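Local coordinates for protein VP1 (Polyomavirus HPyV7, PDB 4PCH) that forms the pentameric building block of a T=7 icosahedral polyomavirus capsid and probably takes part in attachment of the virus to host cells, at residues 80-85 with 217-222; 114-119 with 230-235; 129-134 with 159-164; 90-95 with 198-203. All coordinates share one frame; numbering follows the deposited sequence.

Contact 1: residues 80-85 with 217-222; sequences MIVWEA and GILCTF
Ala-85 and Ile-218 form an antiparallel hydrogen-bonded pair, closed in one direction by Ala-85 N to Ile-218 O at 2.9 Å and in the other by Ile-218 N to Ala-85 O. Next to it, Glu-84 and Leu-219 make a non-hydrogen-bonded pair, and Glu-84 CA instead gives a CA-H...O contact to Ile-218 O. Cys-220 N then donates to Trp-83 O at 2.9 Å, with a C=O...N angle of 170°. Beyond this point segment 217-222 turns off through an inverse gamma turn centred on Cys-220, and a water takes over the pairing: it accepts from Trp-83 N and donates to Cys-220 O at 2.7 Å.

One side chain adds a charged grip. Glu-84 is extended, with CG anti to the backbone N (chi1 176°), and this carries its carboxylate to Gly-217, whose N donates to the anti lone pair of Glu-84 OE2 at 2.8 Å. The same oxygen forms a salt bridge with Arg-267 and OE1 one with Arg-269, so both carboxylate oxygens are held.

The apolar contacts of the two bridge pairs divide by face. On the face of Glu-84, Leu-219 CD2 lies against Glu-84 CG at 4.1 Å. On the other face Ala-85 CB meets Ile-218 CB at 4.2 Å. Val-82 CG2 meets Leu-219 CD2 at 4.3 Å, and its CG1 lies beside Thr-221 CG2, the two side chains pointing the same way.

Strand 79-93 is also bonded to strand 253-271, as Val-82 with Arg-269 and Glu-84 with Arg-267 attest. The arrangement is that of adjacent antiparallel strands in the jelly-roll of a polyomavirus VP1.

Contact 2: residues 114-119 with 230-235; sequences EGTQLY and ADMVGM
Leu-118 and Met-232 pair two neighbouring antiparallel strands of the VP1 jelly-roll, 117-124 and 224-236, whose short segments run 149° apart. Met-232 N donates to Leu-118 O at 2.7 Å, and Leu-118 N returns the bond to a lone pair of Met-232 O. A second bridge joins Glu-114 to Met-235, with Met-235 N donating to Glu-114 O at 2.9 Å. Between the bridges the register shifts by one residue. The second strand has a classic beta bulge here, Val-233 and Gly-234 both facing Gln-255, and Gly-234 CA points its hydrogen at Thr-116 O.

On the face of Leu-118, Met-232 reaches back along the first segment: its chain is extended as far as SD and bends at chi3 (60°), placing CE 3.5 Å from Thr-116 O and beside Thr-116 CG2. Leu-118 CD2 packs on Ala-230 CB. Pro-96 of the second subunit covers both Thr-116 and Met-232, so this face is part of a subunit interface.

The opposite face carries Tyr-119 and Asp-231, which cross at about a right angle. Asp-231 OD1 lies at the ring edge, 3.5 Å from Tyr-119 CD1, and is also salt-bridged to Arg-260. Further along, Gln-117 CG touches Val-233 O at 3.2 Å.

The amide of Gln-117 is fixed at both ends. Its NE2 donates to Gly-115 O at 3.0 Å, with the acceptor lying in the amide plane, while Tyr-119 OH donates to Gln-117 OE1 at 2.8 Å from a position tilted 28° off the carbonyl plane.

Contact 3: residues 129-134 with 159-164; sequences DVIGIN and ALRKQV
Leu-160 O is gripped by Gly-132 N at 2.8 Å, through a bond that is virtually straight (179° at the hydrogen), and it also receives a CA-H...O contact from Ile-131. Val-130 and Lys-162 form the hydrogen-bonded pair, with a bond in each direction: Val-130 N donates to Lys-162 O at 2.8 Å, and Lys-162 N answers to Val-130 O over a longer 3.2 Å. Past Gly-132 the strands part, and a water links the two backbones, donating to Gly-132 O at 2.8 Å and accepting a weak bond from Leu-160 N.

On one face, Val-130 and Val-164 cross at about a right angle, their nearest methyls being Val-130 CG1 and Val-164 CG2 at 3.6 Å. Val-130 CG1 stands anti to the carbonyl carbon (chi1 -77°), while the CG2 branch lies against Lys-162 O.

The other face holds Ile-131. Its CG2 branch packs on Ala-159 CB at 3.6 Å, and its CG1 lies above one face of the Arg-161 guanidinium, offset toward the rim. This is one of two modelled Arg-161 conformers, so this packing of Ile-131 on the guanidinium is less certain than the rest. In this conformer Arg-161 NE pairs with Asp-177, while Lys-162 NZ reaches a salt bridge with Glu-147 and Asp-129 OD2 accepts from Asn-181 N. Leu-93 of the second subunit touches Ile-131.

Strand 129-132 is the middle of a small antiparallel three-stranded sheet, flanked by 161-163 and 174-176. Falling in the sequence between jelly-roll strands 117-124 and 184-191, it belongs to what is probably the long EF loop of polyomavirus VP1.

Contact 4: residues 90-95 with 198-203; sequences TELLFA and PVVSYG
Tyr-202 packs beside the backbone of Leu-92 and Phe-94, its CB 3.5 Å from Leu-92 O. Its CG stands between the backbone N and the carbonyl carbon, the crowded position (chi1 59°), and this turn lays the ring along segment 90-95. CG stays near Leu-92 O, CD1 is a little farther from it, and CE1 comes within 4.0 Å of Phe-94 O; both carbonyls approach the ring obliquely. At the tip, Tyr-202 OH is 2.6 Å from a water that donates to Phe-94 O, so the phenol is tied to the first segment through solvent.

No direct hydrogen bond joins the segments, which agrees with their geometry: the strand axes pass 6.1 Å apart at 124°, too divergent for regular pairing. Another water bridges the backbones instead, accepting from Leu-92 N and donating to Ser-201 O at 2.7 Å. Beside it, Leu-92 and Val-200 cross at about a right angle, with Leu-92 CD2 on Val-200 CG1 at 3.8 Å.

Glu-91 gives the tightest approach. Gly-203 O sits over the face of its carboxylate, almost directly above CD at 2.9 Å. It is not hydrogen-bonded to either carboxylate oxygen but faces the electron-poor CD, and a water lies 2.7 Å from Gly-203 O. Glu-91 OE1 is hydrogen-bonded to Tyr-186 OH of the third subunit.

Strand 199-203 pairs along its length with an antiparallel strand of that third subunit, while 79-93 belongs to the main sheet of its own chain. The contact thus joins that main sheet to a strand that continues into the sheet of the third subunit, an arrangement of the VP1 pentamer.

From the N terminus, strand 79-93 supplies the first halves of both contact 1 and contact 4. The chain then passes 114-119, which waits for its partner, and enters the region where contact 3 closes a short local loop. At 198-203 contact 4 closes, at 217-222 contact 1, and at 230-235 contact 2. Contact 3 is therefore nested inside all the others and contact 4 inside contact 1, whereas contact 2 crosses both 1 and 4. Contacts 1 and 2 pair strands of the main sheet on opposite sides of the chain's centre, about 33 Å apart between centres. Contacts 2 and 4 touch, Asp-231 meeting Leu-92, and contact 3 pairs two strands of a separate three-stranded sheet.

Contact 1: residues 80-85 with 217-222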
loop_
_atom_site.group_PDB
_atom_site.type_symbol
_atom_site.label_atom_id
_atom_site.label_comp_id
_atom_site.label_asym_id
_atom_site.label_seq_id
_atom_site.Cartn_x
_atom_site.Cartn_y
_atom_site.Cartn_z
ATOM N N MET B 80 9.066 11.811 -43.951
ATOM C CA MET B 80 9.340 10.396 -43.985
ATOM C C MET B 80 8.419 9.614 -43.069
ATOM O O MET B 80 7.862 10.143 -42.106
ATOM C CB MET B 80 10.817 10.083 -43.677
ATOM C CG MET B 80 11.272 10.304 -42.269
ATOM S SD MET B 80 12.992 9.833 -41.855
ATOM C CE MET B 80 13.407 8.619 -43.114
ATOM N N ILE B 81 8.294 8.333 -43.369
ATOM C CA ILE B 81 7.556 7.394 -42.530
ATOM C C ILE B 81 8.521 6.678 -41.585
ATOM O O ILE B 81 9.539 6.135 -42.028
ATOM C CB ILE B 81 6.842 6.329 -43.396
ATOM C CG1 ILE B 81 5.850 6.985 -44.358
ATOM C CG2 ILE B 81 6.076 5.368 -42.506
ATOM C CD1 ILE B 81 5.290 6.026 -45.386
ATOM N N VAL B 82 8.198 6.659 -40.299
ATOM C CA VAL B 82 8.989 5.917 -39.298
ATOM C C VAL B 82 8.064 5.051 -38.448
ATOM O O VAL B 82 6.853 5.299 -38.382
ATOM C CB VAL B 82 9.762 6.877 -38.350
ATOM C CG1 VAL B 82 10.726 7.756 -39.121
ATOM C CG2 VAL B 82 8.800 7.773 -37.569
ATOM N N TRP B 83 8.641 4.048 -37.797
ATOM C CA TRP B 83 7.936 3.271 -36.791
ATOM C C TRP B 83 7.753 4.104 -35.531
ATOM O O TRP B 83 8.692 4.759 -35.060
ATOM C CB TRP B 83 8.699 2.019 -36.437
ATOM C CG TRP B 83 8.739 1.004 -37.530
ATOM C CD1 TRP B 83 9.845 0.589 -38.225
ATOM C CD2 TRP B 83 7.643 0.212 -38.004
ATOM N NE1 TRP B 83 9.491 -0.378 -39.123
ATOM C CE2 TRP B 83 8.150 -0.630 -39.010
ATOM C CE3 TRP B 83 6.276 0.155 -37.697
ATOM C CZ2 TRP B 83 7.339 -1.523 -39.718
ATOM C CZ3 TRP B 83 5.475 -0.746 -38.381
ATOM C CH2 TRP B 83 6.006 -1.573 -39.378
ATOM N N GLU B 84 6.528 4.087 -35.019
ATOM C CA GLU B 84 6.152 4.747 -33.769
ATOM C C GLU B 84 5.699 3.694 -32.750
ATOM O O GLU B 84 4.735 2.951 -33.004
ATOM C CB GLU B 84 5.011 5.734 -34.049
ATOM C CG GLU B 84 4.432 6.434 -32.832
ATOM C CD GLU B 84 3.077 7.091 -33.097
ATOM O OE1 GLU B 84 2.535 6.918 -34.220
ATOM O OE2 GLU B 84 2.543 7.747 -32.172
ATOM N N ALA B 85 6.390 3.632 -31.612
ATOM C CA ALA B 85 6.047 2.683 -30.572
ATOM C C ALA B 85 5.057 3.379 -29.647
ATOM O O ALA B 85 5.392 4.380 -29.018
ATOM C CB ALA B 85 7.281 2.226 -29.811
ATOM N N GLY B 217 3.764 8.627 -29.775
ATOM C CA GLY B 217 4.608 7.697 -29.058
ATOM C C GLY B 217 6.073 7.946 -29.322
ATOM O O GLY B 217 6.461 9.023 -29.736
ATOM N N ILE B 218 6.874 6.913 -29.122
ATOM C CA ILE B 218 8.303 6.974 -29.328
ATOM C C ILE B 218 8.565 6.846 -30.833
ATOM O O ILE B 218 8.078 5.925 -31.469
ATOM C CB ILE B 218 9.012 5.814 -28.624
ATOM C CG1 ILE B 218 8.813 5.864 -27.103
ATOM C CG2 ILE B 218 10.493 5.803 -28.983
ATOM C CD1 ILE B 218 9.160 7.188 -26.472
ATOM N N LEU B 219 9.324 7.770 -31.387
ATOM C CA LEU B 219 9.610 7.759 -32.827
ATOM C C LEU B 219 10.949 7.092 -33.038
ATOM O O LEU B 219 12.001 7.629 -32.658
ATOM C CB LEU B 219 9.584 9.171 -33.379
ATOM C CG LEU B 219 8.277 9.939 -33.182
ATOM C CD1 LEU B 219 8.483 11.385 -33.593
ATOM C CD2 LEU B 219 7.126 9.301 -33.944
ATOM N N CYS B 220 10.907 5.900 -33.630
ATOM C CA CYS B 220 12.090 5.068 -33.733
ATOM C C CYS B 220 12.787 5.393 -35.048
ATOM O O CYS B 220 12.872 4.556 -35.955
ATOM C CB CYS B 220 11.691 3.603 -33.667
ATOM S SG CYS B 220 10.990 3.108 -32.065
ATOM N N THR B 221 13.328 6.602 -35.134
ATOM C CA THR B 221 13.744 7.156 -36.413
ATOM C C THR B 221 15.004 6.516 -36.960
ATOM O O THR B 221 15.292 6.662 -38.147
ATOM C CB THR B 221 13.978 8.669 -36.326
ATOM O OG1 THR B 221 15.036 8.941 -35.423
ATOM C CG2 THR B 221 12.718 9.397 -35.821
ATOM N N PHE B 222 15.772 5.863 -36.080
ATOM C CA PHE B 222 17.006 5.200 -36.510
ATOM C C PHE B 222 16.763 3.766 -36.955
ATOM O O PHE B 222 17.727 3.074 -37.272
ATOM C CB PHE B 222 18.067 5.190 -35.393
ATOM C CG PHE B 222 18.423 6.549 -34.849
ATOM C CD1 PHE B 222 18.356 7.684 -35.619
ATOM C CD2 PHE B 222 18.894 6.660 -33.545
ATOM C CE1 PHE B 222 18.715 8.920 -35.103
ATOM C CE2 PHE B 222 19.264 7.883 -33.032
ATOM C CZ PHE B 222 19.172 9.007 -33.800
HETATM O O HOH W 1 11.431 3.570 -38.070
#

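Contact 2: residues 114-119 with 230-235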
loop_
_atom_site.group_PDB
_atom_site.type_symbol
_atom_site.label_atom_id
_atom_site.label_comp_id
_atom_site.label_asym_id
_atom_site.label_seq_id
_atom_site.Cartn_x
_atom_site.Cartn_y
_atom_site.Cartn_z
ATOM N N GLU B 114 15.889 -9.833 0.950
ATOM C CA GLU B 114 15.493 -8.560 1.538
ATOM C C GLU B 114 16.537 -7.501 1.269
ATOM O O GLU B 114 17.664 -7.811 0.938
ATOM C CB GLU B 114 15.243 -8.647 3.063
ATOM C CG GLU B 114 16.435 -9.160 3.878
ATOM C CD GLU B 114 16.692 -10.663 3.712
ATOM O OE1 GLU B 114 15.734 -11.440 3.868
ATOM O OE2 GLU B 114 17.850 -11.080 3.439
ATOM N N GLY B 115 16.138 -6.257 1.456
ATOM C CA GLY B 115 17.059 -5.131 1.350
ATOM C C GLY B 115 16.673 -4.134 0.284
ATOM O O GLY B 115 15.514 -4.009 -0.085
ATOM N N THR B 116 17.662 -3.374 -0.143
ATOM C CA THR B 116 17.448 -2.226 -1.036
ATOM C C THR B 116 17.118 -2.732 -2.440
ATOM O O THR B 116 17.663 -3.737 -2.897
ATOM C CB THR B 116 18.700 -1.305 -0.952
ATOM O OG1 THR B 116 18.651 -0.597 0.289
ATOM C CG2 THR B 116 18.775 -0.301 -2.076
ATOM N N GLN B 117 16.220 -2.026 -3.129
ATOM C CA GLN B 117 15.667 -2.492 -4.392
ATOM C C GLN B 117 15.606 -1.350 -5.413
ATOM O O GLN B 117 15.503 -0.177 -5.049
ATOM C CB GLN B 117 14.231 -3.028 -4.197
ATOM C CG GLN B 117 14.110 -4.105 -3.129
ATOM C CD GLN B 117 12.744 -4.192 -2.505
ATOM O OE1 GLN B 117 11.724 -4.291 -3.200
ATOM N NE2 GLN B 117 12.708 -4.232 -1.158
ATOM N N LEU B 118 15.610 -1.761 -6.680
ATOM C CA LEU B 118 15.359 -0.873 -7.815
ATOM C C LEU B 118 14.622 -1.655 -8.877
ATOM O O LEU B 118 15.066 -2.743 -9.247
ATOM C CB LEU B 118 16.658 -0.341 -8.384
ATOM C CG LEU B 118 16.590 0.398 -9.738
ATOM C CD1 LEU B 118 15.753 1.670 -9.602
ATOM C CD2 LEU B 118 17.964 0.682 -10.323
ATOM N N TYR B 119 13.528 -1.081 -9.375
ATOM C CA TYR B 119 12.777 -1.656 -10.514
ATOM C C TYR B 119 12.661 -0.563 -11.552
ATOM O O TYR B 119 12.069 0.468 -11.288
ATOM C CB TYR B 119 11.427 -2.157 -10.070
ATOM C CG TYR B 119 11.534 -3.077 -8.877
ATOM C CD1 TYR B 119 11.894 -4.402 -9.037
ATOM C CD2 TYR B 119 11.315 -2.615 -7.589
ATOM C CE1 TYR B 119 12.041 -5.251 -7.949
ATOM C CE2 TYR B 119 11.422 -3.461 -6.498
ATOM C CZ TYR B 119 11.808 -4.775 -6.682
ATOM O OH TYR B 119 11.959 -5.630 -5.620
ATOM N N ALA B 230 16.597 -2.332 -15.173
ATOM C CA ALA B 230 17.363 -2.801 -14.033
ATOM C C ALA B 230 16.374 -3.232 -12.983
ATOM O O ALA B 230 15.415 -2.489 -12.675
ATOM C CB ALA B 230 18.247 -1.696 -13.483
ATOM N N ASP B 231 16.603 -4.413 -12.430
ATOM C CA ASP B 231 15.714 -4.996 -11.437
ATOM C C ASP B 231 16.537 -5.659 -10.345
ATOM O O ASP B 231 16.993 -6.791 -10.486
ATOM C CB ASP B 231 14.744 -5.976 -12.102
ATOM C CG ASP B 231 13.748 -5.268 -12.995
ATOM O OD1 ASP B 231 12.752 -4.668 -12.471
ATOM O OD2 ASP B 231 13.992 -5.217 -14.225
ATOM N N MET B 232 16.764 -4.902 -9.282
ATOM C CA MET B 232 17.444 -5.395 -8.086
ATOM C C MET B 232 16.369 -5.674 -7.057
ATOM O O MET B 232 15.700 -4.754 -6.604
ATOM C CB MET B 232 18.410 -4.352 -7.545
ATOM C CG MET B 232 19.070 -4.832 -6.246
ATOM S SD MET B 232 20.428 -3.808 -5.681
ATOM C CE MET B 232 19.600 -2.257 -5.454
ATOM N N VAL B 233 16.154 -6.954 -6.792
ATOM C CA VAL B 233 15.096 -7.405 -5.901
ATOM C C VAL B 233 15.532 -7.339 -4.442
ATOM O O VAL B 233 14.692 -7.265 -3.562
ATOM C CB VAL B 233 14.621 -8.837 -6.265
ATOM C CG1 VAL B 233 13.378 -9.207 -5.483
ATOM C CG2 VAL B 233 14.328 -8.980 -7.738
ATOM N N GLY B 234 16.843 -7.334 -4.186
ATOM C CA GLY B 234 17.386 -7.159 -2.831
ATOM C C GLY B 234 18.704 -7.884 -2.709
ATOM O O GLY B 234 19.419 -8.015 -3.715
ATOM N N MET B 235 19.027 -8.351 -1.509
ATOM C CA MET B 235 20.229 -9.168 -1.300
ATOM C C MET B 235 19.877 -10.570 -0.769
ATOM O O MET B 235 18.758 -10.826 -0.274
ATOM C CB MET B 235 21.218 -8.446 -0.388
ATOM C CG MET B 235 21.854 -7.213 -1.046
ATOM S SD MET B 235 23.119 -6.529 0.065
ATOM C CE MET B 235 24.562 -7.193 -0.792
#

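Contact 3: residues 129-134 with 159-164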
loop_
_atom_site.group_PDB
_atom_site.type_symbol
_atom_site.label_atom_id
_atom_site.label_comp_id
_atom_site.label_asym_id
_atom_site.label_seq_id
_atom_site.Cartn_x
_atom_site.Cartn_y
_atom_site.Cartn_z
ATOM N N ASP B 129 19.261 8.681 -21.663
ATOM C CA ASP B 129 20.086 9.761 -21.094
ATOM C C ASP B 129 20.111 9.604 -19.568
ATOM O O ASP B 129 19.026 9.478 -18.926
ATOM C CB ASP B 129 19.489 11.123 -21.451
ATOM C CG ASP B 129 19.444 11.379 -22.942
ATOM O OD1 ASP B 129 20.529 11.352 -23.602
ATOM O OD2 ASP B 129 18.326 11.648 -23.455
ATOM N N VAL B 130 21.326 9.646 -18.995
ATOM C CA VAL B 130 21.507 9.507 -17.534
ATOM C C VAL B 130 22.406 10.607 -16.981
ATOM O O VAL B 130 23.195 11.243 -17.702
ATOM C CB VAL B 130 22.131 8.127 -17.131
ATOM C CG1 VAL B 130 21.072 7.050 -17.194
ATOM C CG2 VAL B 130 23.323 7.783 -18.005
ATOM N N ILE B 131 22.263 10.835 -15.680
ATOM C CA ILE B 131 23.104 11.753 -14.946
ATOM C C ILE B 131 23.982 10.937 -13.990
ATOM O O ILE B 131 23.498 10.012 -13.306
ATOM C CB ILE B 131 22.284 12.774 -14.138
ATOM C CG1 ILE B 131 21.247 13.480 -15.005
ATOM C CG2 ILE B 131 23.212 13.792 -13.491
ATOM C CD1 ILE B 131 20.338 14.375 -14.208
ATOM N N GLY B 132 25.265 11.242 -13.984
ATOM C CA GLY B 132 26.217 10.582 -13.073
ATOM C C GLY B 132 26.224 11.263 -11.726
ATOM O O GLY B 132 26.434 12.464 -11.659
ATOM N N ILE B 133 25.959 10.512 -10.653
ATOM C CA ILE B 133 25.965 11.078 -9.309
ATOM C C ILE B 133 26.695 10.131 -8.388
ATOM O O ILE B 133 26.360 8.957 -8.333
ATOM C CB ILE B 133 24.530 11.228 -8.724
ATOM C CG1 ILE B 133 23.705 12.151 -9.611
ATOM C CG2 ILE B 133 24.609 11.748 -7.292
ATOM C CD1 ILE B 133 24.077 13.601 -9.504
ATOM N N ASN B 134 27.711 10.641 -7.708
ATOM C CA ASN B 134 28.334 9.873 -6.625
ATOM C C ASN B 134 27.722 10.420 -5.323
ATOM O O ASN B 134 27.917 11.591 -5.026
ATOM C CB ASN B 134 29.845 10.029 -6.632
ATOM C CG ASN B 134 30.521 9.129 -5.596
ATOM O OD1 ASN B 134 29.949 8.855 -4.548
ATOM N ND2 ASN B 134 31.725 8.645 -5.905
ATOM N N ALA B 159 26.775 18.274 -13.423
ATOM C CA ALA B 159 26.914 16.837 -13.179
ATOM C C ALA B 159 27.117 16.142 -14.523
ATOM O O ALA B 159 26.517 16.536 -15.520
ATOM C CB ALA B 159 25.678 16.286 -12.506
ATOM N N LEU B 160 27.953 15.114 -14.535
ATOM C CA LEU B 160 28.269 14.397 -15.779
ATOM C C LEU B 160 27.002 13.804 -16.405
ATOM O O LEU B 160 26.179 13.194 -15.723
ATOM C CB LEU B 160 29.258 13.284 -15.467
ATOM C CG LEU B 160 29.784 12.351 -16.555
ATOM C CD1 LEU B 160 30.407 13.142 -17.686
ATOM C CD2 LEU B 160 30.783 11.380 -15.909
ATOM N N ARG B 161 26.885 13.964 -17.724
ATOM C CA ARG B 161 25.785 13.382 -18.474
ATOM C C ARG B 161 26.328 12.454 -19.537
ATOM O O ARG B 161 27.331 12.758 -20.180
ATOM C CB ARG B 161 24.926 14.474 -19.080
ATOM C CG ARG B 161 24.022 15.052 -18.026
ATOM C CD ARG B 161 23.329 16.301 -18.476
ATOM N NE ARG B 161 22.135 16.502 -17.668
ATOM C CZ ARG B 161 22.137 17.109 -16.484
ATOM N NH1 ARG B 161 23.279 17.563 -15.967
ATOM N NH2 ARG B 161 21.003 17.264 -15.820
ATOM N N LYS B 162 25.675 11.310 -19.681
ATOM C CA LYS B 162 26.055 10.281 -20.651
ATOM C C LYS B 162 24.801 9.547 -21.073
ATOM O O LYS B 162 23.718 9.728 -20.494
ATOM C CB LYS B 162 27.042 9.269 -20.072
ATOM C CG LYS B 162 28.462 9.749 -19.836
ATOM C CD LYS B 162 29.448 8.598 -19.944
ATOM C CE LYS B 162 30.858 9.143 -19.868
ATOM N NZ LYS B 162 31.877 8.076 -19.733
ATOM N N GLN B 163 24.937 8.733 -22.120
ATOM C CA GLN B 163 23.860 7.807 -22.496
ATOM C C GLN B 163 24.248 6.370 -22.206
ATOM O O GLN B 163 25.409 6.008 -22.312
ATOM C CB GLN B 163 23.521 7.969 -23.983
ATOM C CG GLN B 163 23.188 9.385 -24.366
ATOM C CD GLN B 163 22.659 9.482 -25.799
ATOM O OE1 GLN B 163 21.520 9.881 -26.029
ATOM N NE2 GLN B 163 23.468 9.066 -26.753
ATOM N N VAL B 164 23.258 5.542 -21.870
ATOM C CA VAL B 164 23.530 4.159 -21.484
ATOM C C VAL B 164 23.692 3.314 -22.753
ATOM O O VAL B 164 22.705 2.805 -23.299
ATOM C CB VAL B 164 22.462 3.583 -20.541
ATOM C CG1 VAL B 164 22.887 2.186 -20.091
ATOM C CG2 VAL B 164 22.299 4.461 -19.324
HETATM O O HOH W 2 22.882 12.585 -22.331
HETATM O O HOH W 3 28.890 13.712 -11.477
#

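Contact 4: residues 90-95 with 198-203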
loop_
_atom_site.group_PDB
_atom_site.type_symbol
_atom_site.label_atom_id
_atom_site.label_comp_id
_atom_site.label_asym_id
_atom_site.label_seq_id
_atom_site.Cartn_x
_atom_site.Cartn_y
_atom_site.Cartn_z
ATOM N N THR B 90 5.468 -4.854 -20.136
ATOM C CA THR B 90 6.743 -5.280 -19.554
ATOM C C THR B 90 6.456 -6.072 -18.282
ATOM O O THR B 90 5.485 -5.763 -17.567
ATOM C CB THR B 90 7.707 -4.092 -19.319
ATOM O OG1 THR B 90 8.979 -4.602 -18.826
ATOM C CG2 THR B 90 7.114 -3.075 -18.314
ATOM N N GLU B 91 7.234 -7.133 -18.038
ATOM C CA GLU B 91 7.035 -8.017 -16.889
ATOM C C GLU B 91 8.383 -8.435 -16.342
ATOM O O GLU B 91 9.292 -8.782 -17.097
ATOM C CB GLU B 91 6.339 -9.345 -17.271
ATOM C CG GLU B 91 4.985 -9.317 -17.942
ATOM C CD GLU B 91 4.488 -10.728 -18.319
ATOM O OE1 GLU B 91 4.672 -11.715 -17.506
ATOM O OE2 GLU B 91 3.897 -10.825 -19.434
ATOM N N LEU B 92 8.523 -8.441 -15.022
ATOM C CA LEU B 92 9.690 -9.015 -14.372
ATOM C C LEU B 92 9.509 -10.519 -14.198
ATOM O O LEU B 92 8.439 -10.988 -13.802
ATOM C CB LEU B 92 9.845 -8.383 -12.981
ATOM C CG LEU B 92 11.120 -8.707 -12.203
ATOM C CD1 LEU B 92 12.373 -8.369 -12.991
ATOM C CD2 LEU B 92 11.095 -7.889 -10.912
ATOM N N LEU B 93 10.560 -11.278 -14.475
ATOM C CA LEU B 93 10.557 -12.711 -14.264
ATOM C C LEU B 93 11.250 -13.022 -12.944
ATOM O O LEU B 93 12.429 -12.650 -12.726
ATOM C CB LEU B 93 11.290 -13.428 -15.410
ATOM C CG LEU B 93 10.580 -13.344 -16.781
ATOM C CD1 LEU B 93 11.009 -12.173 -17.632
ATOM C CD2 LEU B 93 10.785 -14.613 -17.549
ATOM N N PHE B 94 10.536 -13.676 -12.033
ATOM C CA PHE B 94 11.107 -13.953 -10.713
ATOM C C PHE B 94 10.293 -15.017 -10.003
ATOM O O PHE B 94 9.091 -15.137 -10.248
ATOM C CB PHE B 94 11.160 -12.681 -9.856
ATOM C CG PHE B 94 12.067 -12.784 -8.676
ATOM C CD1 PHE B 94 13.415 -13.011 -8.854
ATOM C CD2 PHE B 94 11.568 -12.706 -7.373
ATOM C CE1 PHE B 94 14.260 -13.133 -7.784
ATOM C CE2 PHE B 94 12.425 -12.850 -6.282
ATOM C CZ PHE B 94 13.769 -13.050 -6.500
ATOM N N ALA B 95 10.963 -15.820 -9.191
ATOM C CA ALA B 95 10.358 -16.867 -8.377
ATOM C C ALA B 95 10.628 -16.608 -6.895
ATOM O O ALA B 95 11.608 -15.946 -6.528
ATOM C CB ALA B 95 10.913 -18.209 -8.773
ATOM N N PRO B 198 10.926 -7.439 -0.411
ATOM C CA PRO B 198 10.449 -7.075 -1.750
ATOM C C PRO B 198 9.063 -7.604 -2.074
ATOM O O PRO B 198 8.675 -8.663 -1.584
ATOM C CB PRO B 198 11.455 -7.751 -2.665
ATOM C CG PRO B 198 11.913 -8.972 -1.900
ATOM C CD PRO B 198 11.792 -8.634 -0.427
ATOM N N VAL B 199 8.339 -6.874 -2.921
ATOM C CA VAL B 199 7.054 -7.311 -3.455
ATOM C C VAL B 199 7.153 -7.131 -4.964
ATOM O O VAL B 199 7.389 -6.020 -5.427
ATOM C CB VAL B 199 5.903 -6.471 -2.894
ATOM C CG1 VAL B 199 4.569 -6.915 -3.496
ATOM C CG2 VAL B 199 5.877 -6.574 -1.379
ATOM N N VAL B 200 6.999 -8.229 -5.703
ATOM C CA VAL B 200 7.157 -8.256 -7.163
ATOM C C VAL B 200 5.819 -8.788 -7.663
ATOM O O VAL B 200 5.307 -9.766 -7.150
ATOM C CB VAL B 200 8.299 -9.206 -7.595
ATOM C CG1 VAL B 200 8.237 -9.541 -9.087
ATOM C CG2 VAL B 200 9.658 -8.593 -7.262
ATOM N N SER B 201 5.262 -8.148 -8.673
ATOM C CA SER B 201 4.076 -8.701 -9.319
ATOM C C SER B 201 4.300 -8.739 -10.808
ATOM O O SER B 201 5.103 -7.981 -11.334
ATOM C CB SER B 201 2.841 -7.890 -9.008
ATOM O OG SER B 201 2.845 -6.659 -9.700
ATOM N N TYR B 202 3.597 -9.660 -11.470
ATOM C CA TYR B 202 3.774 -9.887 -12.907
ATOM C C TYR B 202 2.520 -10.532 -13.446
ATOM O O TYR B 202 1.732 -11.102 -12.720
ATOM C CB TYR B 202 5.001 -10.777 -13.203
ATOM C CG TYR B 202 4.943 -12.153 -12.547
ATOM C CD1 TYR B 202 5.455 -12.374 -11.272
ATOM C CD2 TYR B 202 4.373 -13.225 -13.197
ATOM C CE1 TYR B 202 5.385 -13.627 -10.661
ATOM C CE2 TYR B 202 4.279 -14.476 -12.596
ATOM C CZ TYR B 202 4.810 -14.684 -11.334
ATOM O OH TYR B 202 4.737 -15.914 -10.762
ATOM N N GLY B 203 2.321 -10.417 -14.743
ATOM C CA GLY B 203 1.141 -10.966 -15.377
ATOM C C GLY B 203 1.187 -10.575 -16.844
ATOM O O GLY B 203 1.960 -9.725 -17.247
HETATM O O HOH W 4 4.014 -7.560 -15.396
HETATM O O HOH W 5 2.756 -7.149 -17.264
HETATM O O HOH W 6 6.194 -7.306 -13.706
HETATM O O HOH W 7 6.887 -16.477 -9.341
#